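Local coordinates for laccase (Botrytis aclada, PDB 3SQR), which oxidises phenolic substrates with molecular oxygen as a glycosylated multicopper oxidase and probably serves in the breakdown and detoxification of lignin-derived compounds, at residues A[513-525]-A[536-548]. Sequence-based numbering, arbitrary orientation.
With CU (copper (II) ion), chain E.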
ATOM      1  N   ALA A 513       4.954   9.466 -14.421  1.00 25.74           N
ATOM      2  CA  ALA A 513       5.748  10.679 -14.322  1.00 24.96           C
ATOM      3  C   ALA A 513       5.771  11.185 -12.889  1.00 25.05           C
ATOM      4  O   ALA A 513       4.775  11.108 -12.166  1.00 22.50           O
ATOM      5  CB  ALA A 513       5.129  11.762 -15.236  1.00 24.11           C
ATOM      6  N   PHE A 514       6.906  11.729 -12.479  1.00 25.86           N
ATOM      7  CA  PHE A 514       6.955  12.494 -11.236  1.00 26.00           C
ATOM      8  C   PHE A 514       8.048  13.543 -11.340  1.00 26.30           C
ATOM      9  O   PHE A 514       8.866  13.486 -12.246  1.00 27.11           O
ATOM     10  CB  PHE A 514       7.180  11.560 -10.048  1.00 26.43           C
ATOM     11  CG  PHE A 514       8.401  10.700 -10.163  1.00 25.79           C
ATOM     12  CD1 PHE A 514       8.349   9.455 -10.780  1.00 23.68           C
ATOM     13  CD2 PHE A 514       9.628  11.098  -9.595  1.00 27.97           C
ATOM     14  CE1 PHE A 514       9.418   8.696 -10.904  1.00 26.02           C
ATOM     15  CE2 PHE A 514      10.710  10.271  -9.667  1.00 27.21           C
ATOM     16  CZ  PHE A 514      10.605   9.061 -10.301  1.00 27.74           C
ATOM     17  N   LYS A 515       7.911  14.584 -10.529  1.00 26.09           N
ATOM     18  CA  LYS A 515       8.806  15.727 -10.540  1.00 26.93           C
ATOM     19  C   LYS A 515       9.969  15.499  -9.619  1.00 27.42           C
ATOM     20  O   LYS A 515       9.841  14.880  -8.527  1.00 26.76           O
ATOM     21  CB  LYS A 515       8.028  16.953 -10.112  1.00 28.23           C
ATOM     22  CG  LYS A 515       8.771  18.235 -10.444  1.00 29.72           C
ATOM     23  CD  LYS A 515       7.931  19.404 -10.254  1.00 35.14           C
ATOM     24  CE  LYS A 515       8.749  20.649 -10.606  1.00 37.31           C
ATOM     25  NZ  LYS A 515       7.969  21.837 -10.221  1.00 39.11           N
ATOM     26  N   LEU A 516      11.132  16.014 -10.026  1.00 26.69           N
ATOM     27  CA  LEU A 516      12.299  15.964  -9.194  1.00 27.46           C
ATOM     28  C   LEU A 516      12.144  16.971  -8.078  1.00 27.68           C
ATOM     29  O   LEU A 516      12.597  18.109  -8.173  1.00 27.12           O
ATOM     30  CB  LEU A 516      13.559  16.215 -10.075  1.00 28.34           C
ATOM     31  CG  LEU A 516      14.061  14.968 -10.812  1.00 32.28           C
ATOM     32  CD1 LEU A 516      12.973  14.182 -11.388  1.00 37.32           C
ATOM     33  CD2 LEU A 516      15.111  15.345 -11.901  1.00 33.74           C
ATOM     34  N   ASP A 517      11.457  16.554  -7.000  1.00 25.37           N
ATOM     35  CA  ASP A 517      11.037  17.485  -5.970  1.00 24.49           C
ATOM     36  C   ASP A 517      11.297  16.958  -4.548  1.00 23.65           C
ATOM     37  O   ASP A 517      10.888  17.569  -3.556  1.00 24.32           O
ATOM     38  CB  ASP A 517       9.551  17.842  -6.162  1.00 25.20           C
ATOM     39  CG  ASP A 517       8.631  16.645  -5.974  1.00 26.83           C
ATOM     40  OD1 ASP A 517       9.154  15.604  -5.542  1.00 24.07           O
ATOM     41  OD2 ASP A 517       7.439  16.767  -6.303  1.00 27.46           O
ATOM     42  N   ASN A 518      12.004  15.831  -4.433  1.00 23.41           N
ATOM     43  CA  ASN A 518      12.149  15.203  -3.193  1.00 23.06           C
ATOM     44  C   ASN A 518      13.431  14.413  -3.190  1.00 22.00           C
ATOM     45  O   ASN A 518      13.451  13.215  -3.478  1.00 21.32           O
ATOM     46  CB  ASN A 518      10.998  14.227  -2.941  1.00 24.57           C
ATOM     47  CG  ASN A 518      10.890  13.820  -1.492  1.00 25.24           C
ATOM     48  OD1 ASN A 518      11.674  14.245  -0.660  1.00 22.71           O
ATOM     49  ND2 ASN A 518       9.869  13.012  -1.175  1.00 22.74           N
ATOM     50  N   PRO A 519      14.548  15.107  -2.954  1.00 22.75           N
ATOM     51  CA  PRO A 519      15.789  14.321  -2.927  1.00 22.49           C
ATOM     52  C   PRO A 519      15.755  13.161  -1.950  1.00 23.63           C
ATOM     53  O   PRO A 519      15.258  13.295  -0.810  1.00 23.50           O
ATOM     54  CB  PRO A 519      16.819  15.359  -2.498  1.00 23.10           C
ATOM     55  CG  PRO A 519      16.257  16.612  -2.894  1.00 24.83           C
ATOM     56  CD  PRO A 519      14.758  16.541  -2.739  1.00 24.48           C
ATOM     57  N   GLY A 520      16.329  12.036  -2.339  1.00 23.38           N
ATOM     58  CA  GLY A 520      16.294  10.823  -1.519  1.00 24.63           C
ATOM     59  C   GLY A 520      16.502   9.566  -2.337  1.00 22.29           C
ATOM     60  O   GLY A 520      16.875   9.581  -3.497  1.00 24.34           O
ATOM     61  N   SER A 521      16.268   8.465  -1.680  1.00 23.10           N
ATOM     62  CA  SER A 521      16.417   7.189  -2.278  1.00 22.95           C
ATOM     63  C   SER A 521      15.072   6.525  -2.150  1.00 22.10           C
ATOM     64  O   SER A 521      14.686   6.119  -1.050  1.00 22.23           O
ATOM     65  CB  SER A 521      17.467   6.419  -1.532  1.00 22.40           C
ATOM     66  OG  SER A 521      17.187   6.407  -0.149  1.00 25.99           O
ATOM     67  N   TRP A 522      14.422   6.389  -3.290  1.00 22.11           N
ATOM     68  CA  TRP A 522      13.016   6.005  -3.357  1.00 21.01           C
ATOM     69  C   TRP A 522      12.792   4.666  -4.030  1.00 20.42           C
ATOM     70  O   TRP A 522      13.047   4.501  -5.206  1.00 20.70           O
ATOM     71  CB  TRP A 522      12.249   7.116  -4.057  1.00 21.23           C
ATOM     72  CG  TRP A 522      12.469   8.410  -3.411  1.00 20.23           C
ATOM     73  CD1 TRP A 522      13.009   9.545  -3.967  1.00 21.49           C
ATOM     74  CD2 TRP A 522      12.183   8.746  -2.068  1.00 21.20           C
ATOM     75  NE1 TRP A 522      13.073  10.519  -3.086  1.00 21.48           N
ATOM     76  CE2 TRP A 522      12.549  10.110  -1.903  1.00 19.30           C
ATOM     77  CE3 TRP A 522      11.569   8.091  -1.011  1.00 21.93           C
ATOM     78  CZ2 TRP A 522      12.357  10.794  -0.732  1.00 21.56           C
ATOM     79  CZ3 TRP A 522      11.385   8.784   0.189  1.00 21.69           C
ATOM     80  CH2 TRP A 522      11.805  10.124   0.322  1.00 19.44           C
ATOM     81  N   LEU A 523      12.302   3.739  -3.265  1.00 21.19           N
ATOM     82  CA  LEU A 523      12.006   2.407  -3.745  1.00 21.33           C
ATOM     83  C   LEU A 523      10.795   2.428  -4.700  1.00 21.79           C
ATOM     84  O   LEU A 523       9.836   3.190  -4.494  1.00 22.76           O
ATOM     85  CB  LEU A 523      11.721   1.480  -2.577  1.00 20.87           C
ATOM     86  CG  LEU A 523      11.550  -0.007  -2.919  1.00 22.36           C
ATOM     87  CD1 LEU A 523      12.928  -0.573  -3.437  1.00 23.72           C
ATOM     88  CD2 LEU A 523      11.060  -0.782  -1.728  1.00 22.88           C
ATOM     89  N   LEU A 524      10.854   1.633  -5.757  1.00 21.48           N
ATOM     90  CA  LEU A 524       9.690   1.394  -6.587  1.00 22.31           C
ATOM     91  C   LEU A 524       9.630  -0.122  -6.751  1.00 22.70           C
ATOM     92  O   LEU A 524      10.628  -0.755  -7.005  1.00 23.52           O
ATOM     93  CB  LEU A 524       9.827   2.056  -7.954  1.00 22.48           C
ATOM     94  CG  LEU A 524       8.726   1.663  -8.956  1.00 23.93           C
ATOM     95  CD1 LEU A 524       8.373   2.853  -9.841  1.00 23.97           C
ATOM     96  CD2 LEU A 524       9.162   0.403  -9.759  1.00 20.55           C
ATOM     97  N   HIS A 525       8.463  -0.705  -6.532  1.00 22.77           N
ATOM     98  CA  HIS A 525       8.365  -2.125  -6.521  1.00 22.13           C
ATOM     99  C   HIS A 525       6.965  -2.592  -6.736  1.00 21.88           C
ATOM    100  O   HIS A 525       6.019  -1.832  -6.535  1.00 22.68           O
ATOM    101  CB  HIS A 525       8.863  -2.679  -5.193  1.00 22.74           C
ATOM    102  CG  HIS A 525       8.030  -2.276  -4.031  1.00 22.79           C
ATOM    103  ND1 HIS A 525       7.122  -3.121  -3.432  1.00 24.43           N
ATOM    104  CD2 HIS A 525       7.951  -1.100  -3.365  1.00 26.13           C
ATOM    105  CE1 HIS A 525       6.562  -2.498  -2.412  1.00 24.34           C
ATOM    106  NE2 HIS A 525       7.022  -1.258  -2.373  1.00 25.57           N
ATOM    107  N   LEU A 536      11.301  -7.796  -7.606  1.00 22.85           N
ATOM    108  CA  LEU A 536      10.704  -6.946  -8.585  1.00 22.30           C
ATOM    109  C   LEU A 536      10.637  -5.525  -8.086  1.00 22.75           C
ATOM    110  O   LEU A 536       9.608  -5.065  -7.605  1.00 22.98           O
ATOM    111  CB  LEU A 536       9.262  -7.421  -8.960  1.00 21.91           C
ATOM    112  CG  LEU A 536       8.845  -7.111 -10.368  1.00 21.55           C
ATOM    113  CD1 LEU A 536       7.517  -7.799 -10.696  1.00 24.91           C
ATOM    114  CD2 LEU A 536       8.719  -5.640 -10.614  1.00 20.81           C
ATOM    115  N   ALA A 537      11.721  -4.827  -8.264  1.00 23.71           N
ATOM    116  CA  ALA A 537      11.922  -3.581  -7.608  1.00 23.05           C
ATOM    117  C   ALA A 537      13.132  -2.881  -8.173  1.00 24.26           C
ATOM    118  O   ALA A 537      14.065  -3.524  -8.621  1.00 24.78           O
ATOM    119  CB  ALA A 537      12.109  -3.831  -6.083  1.00 22.61           C
ATOM    120  N   MET A 538      13.125  -1.552  -8.071  1.00 23.96           N
ATOM    121  CA  MET A 538      14.275  -0.761  -8.311  1.00 24.34           C
ATOM    122  C   MET A 538      14.188   0.464  -7.390  1.00 24.44           C
ATOM    123  O   MET A 538      13.328   0.522  -6.518  1.00 23.05           O
ATOM    124  CB  MET A 538      14.394  -0.403  -9.773  1.00 26.38           C
ATOM    125  CG  MET A 538      13.128   0.174 -10.346  1.00 30.84           C
ATOM    126  SD  MET A 538      12.877   1.785  -9.825  1.00 36.43           S
ATOM    127  CE  MET A 538      14.274   2.617 -10.679  1.00 36.34           C
ATOM    128  N   GLN A 539      15.125   1.367  -7.494  1.00 23.59           N
ATOM    129  CA  GLN A 539      15.061   2.553  -6.680  1.00 23.26           C
ATOM    130  C   GLN A 539      15.679   3.722  -7.392  1.00 25.48           C
ATOM    131  O   GLN A 539      16.583   3.564  -8.184  1.00 24.73           O
ATOM    132  CB  GLN A 539      15.700   2.322  -5.304  1.00 22.80           C
ATOM    133  CG  GLN A 539      17.208   2.106  -5.329  1.00 23.56           C
ATOM    134  CD  GLN A 539      17.747   1.687  -3.981  1.00 22.40           C
ATOM    135  OE1 GLN A 539      17.750   2.451  -3.022  1.00 25.17           O
ATOM    136  NE2 GLN A 539      18.224   0.455  -3.918  1.00 21.90           N
ATOM    137  N   PHE A 540      15.120   4.903  -7.111  1.00 23.94           N
ATOM    138  CA  PHE A 540      15.604   6.140  -7.661  1.00 23.98           C
ATOM    139  C   PHE A 540      16.439   6.831  -6.619  1.00 25.93           C
ATOM    140  O   PHE A 540      15.990   7.051  -5.506  1.00 24.87           O
ATOM    141  CB  PHE A 540      14.443   7.039  -8.081  1.00 25.15           C
ATOM    142  CG  PHE A 540      13.582   6.427  -9.118  1.00 24.91           C
ATOM    143  CD1 PHE A 540      13.931   6.478 -10.455  1.00 24.02           C
ATOM    144  CD2 PHE A 540      12.402   5.760  -8.765  1.00 29.96           C
ATOM    145  CE1 PHE A 540      13.179   5.916 -11.407  1.00 26.00           C
ATOM    146  CE2 PHE A 540      11.570   5.173  -9.758  1.00 26.40           C
ATOM    147  CZ  PHE A 540      11.950   5.241 -11.062  1.00 28.35           C
ATOM    148  N   VAL A 541      17.694   7.147  -6.975  1.00 24.73           N
ATOM    149  CA  VAL A 541      18.507   7.967  -6.110  1.00 24.64           C
ATOM    150  C   VAL A 541      18.385   9.291  -6.785  1.00 24.00           C
ATOM    151  O   VAL A 541      18.909   9.539  -7.907  1.00 24.76           O
ATOM    152  CB  VAL A 541      19.936   7.460  -5.932  1.00 24.73           C
ATOM    153  CG1 VAL A 541      20.815   8.581  -5.250  1.00 27.07           C
ATOM    154  CG2 VAL A 541      19.948   6.095  -5.120  1.00 25.00           C
ATOM    155  N   GLU A 542      17.545  10.105  -6.173  1.00 23.49           N
ATOM    156  CA  GLU A 542      17.124  11.369  -6.667  1.00 24.03           C
ATOM    157  C   GLU A 542      17.886  12.540  -6.036  1.00 25.41           C
ATOM    158  O   GLU A 542      17.829  12.772  -4.828  1.00 24.57           O
ATOM    159  CB  GLU A 542      15.599  11.560  -6.350  1.00 23.88           C
ATOM    160  CG  GLU A 542      15.024  12.870  -6.842  1.00 23.46           C
ATOM    161  CD  GLU A 542      13.553  12.958  -6.580  1.00 25.37           C
ATOM    162  OE1 GLU A 542      12.983  11.895  -6.283  1.00 25.37           O
ATOM    163  OE2 GLU A 542      13.039  14.059  -6.515  1.00 24.87           O
ATOM    164  N   SER A 543      18.556  13.306  -6.883  1.00 26.52           N
ATOM    165  CA  SER A 543      19.196  14.547  -6.412  1.00 27.52           C
ATOM    166  C   SER A 543      20.038  14.288  -5.182  1.00 27.91           C
ATOM    167  O   SER A 543      19.940  14.965  -4.149  1.00 27.66           O
ATOM    168  CB  SER A 543      18.139  15.610  -6.170  1.00 27.23           C
ATOM    169  OG  SER A 543      17.432  15.800  -7.364  1.00 25.75           O
ATOM    170  N   GLN A 544      20.905  13.290  -5.285  1.00 28.54           N
ATOM    171  CA  GLN A 544      21.640  12.826  -4.172  1.00 29.00           C
ATOM    172  C   GLN A 544      22.291  13.928  -3.318  1.00 29.63           C
ATOM    173  O   GLN A 544      22.274  13.876  -2.093  1.00 29.74           O
ATOM    174  CB  GLN A 544      22.745  11.862  -4.658  1.00 29.74           C
ATOM    175  CG  GLN A 544      23.462  11.292  -3.533  1.00 30.00           C
ATOM    176  CD  GLN A 544      24.331  10.175  -3.941  1.00 26.58           C
ATOM    177  OE1 GLN A 544      24.075   9.525  -4.961  1.00 27.39           O
ATOM    178  NE2 GLN A 544      25.347   9.899  -3.144  1.00 27.64           N
ATOM    179  N   SER A 545      22.919  14.862  -3.984  1.00 31.38           N
ATOM    180  CA  SER A 545      23.769  15.806  -3.246  1.00 31.74           C
ATOM    181  C   SER A 545      22.862  16.861  -2.614  1.00 32.09           C
ATOM    182  O   SER A 545      23.309  17.652  -1.754  1.00 30.68           O
ATOM    183  CB  SER A 545      24.801  16.441  -4.189  1.00 31.93           C
ATOM    184  OG  SER A 545      24.144  17.242  -5.160  1.00 33.84           O
ATOM    185  N   SER A 546      21.570  16.865  -2.994  1.00 31.42           N
ATOM    186  CA  SER A 546      20.635  17.754  -2.304  1.00 32.25           C
ATOM    187  C   SER A 546      19.926  17.166  -1.103  1.00 30.83           C
ATOM    188  O   SER A 546      19.068  17.858  -0.509  1.00 30.61           O
ATOM    189  CB  SER A 546      19.563  18.270  -3.251  1.00 31.36           C
ATOM    190  OG  SER A 546      20.128  19.015  -4.297  1.00 33.39           O
ATOM    191  N   ILE A 547      20.253  15.949  -0.701  1.00 31.17           N
ATOM    192  CA  ILE A 547      19.594  15.368   0.448  1.00 33.18           C
ATOM    193  C   ILE A 547      20.078  16.099   1.705  1.00 35.19           C
ATOM    194  O   ILE A 547      21.247  16.297   1.839  1.00 36.77           O
ATOM    195  CB  ILE A 547      19.895  13.835   0.574  1.00 33.51           C
ATOM    196  CG1 ILE A 547      19.227  13.081  -0.598  1.00 33.49           C
ATOM    197  CG2 ILE A 547      19.408  13.248   1.883  1.00 33.23           C
ATOM    198  CD1 ILE A 547      19.766  11.668  -0.866  1.00 32.54           C
ATOM    199  N   ALA A 548      19.197  16.481   2.621  1.00 35.97           N
ATOM    200  CA  ALA A 548      19.689  17.145   3.815  1.00 37.51           C
ATOM    201  C   ALA A 548      19.166  16.382   5.012  1.00 38.97           C
ATOM    202  O   ALA A 548      17.972  16.064   5.091  1.00 39.65           O
ATOM    203  CB  ALA A 548      19.268  18.559   3.815  1.00 37.58           C
TER
HETATM  204 CU    CU E 545       7.005   0.026  -0.849  0.80 27.37          CU
HETATM  205  O   HOH W   1       5.268  -0.551   0.158  1.00 31.17           O
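Strands 520-525 and 537-542 pair antiparallel, with hydrogen-bonded pairs Gly520-Glu542, Trp522-Phe540 and Leu524-Met538 and axes 4.4 Å apart. Each pair exchanges two backbone bonds. Glu542 reaches beyond the ladder. Its extended chain, with CG anti to the backbone N (chi1 -179°), carries the carboxylate to the turn after strand 513-515. There Glu542 OE2 accepts the N-H of Asn518 (N to OE2 2.9 Å), from above the carboxylate plane. Glu542 OE1 lies 3.3 Å from Trp522 CD1, at the indole edge, and is hydrogen-bonded to His470. Trp522 NE1 donates to Asn518 O (2.8 Å), near the indole plane, which helps fix the ring's rotation. Asp517 OD1 lies 4.3 Å from Glu542 OE2, two like charges; Asp517 is also salt-bridged to Arg129, which probably eases the repulsion.

On the same face as Glu542, the edge of Phe514, from the other sheet, meets Phe540 in a T-shaped stack. Phe514 CZ sits over the ring centre, with the planes at 71°. Met538 CE lies against the opposite face, and Leu524 CD1 meets the rim 4.0 Å from Phe540 CE2. The bent Met538 chain also brings SD to 3.6 Å from Leu524 CB. Ile547, just after the 3-10 segment 544-546, packs CG1 on Pro519 CB.

On the other side, His525 CB touches Ala537 CB, while His525 NE2 binds copper at 2.0 Å beside His170 and His468. The strand pair and the facing sheet of Phe514 form part of a cupredoxin-like beta-sandwich, holding a copper probably of type 3, as in related laccases.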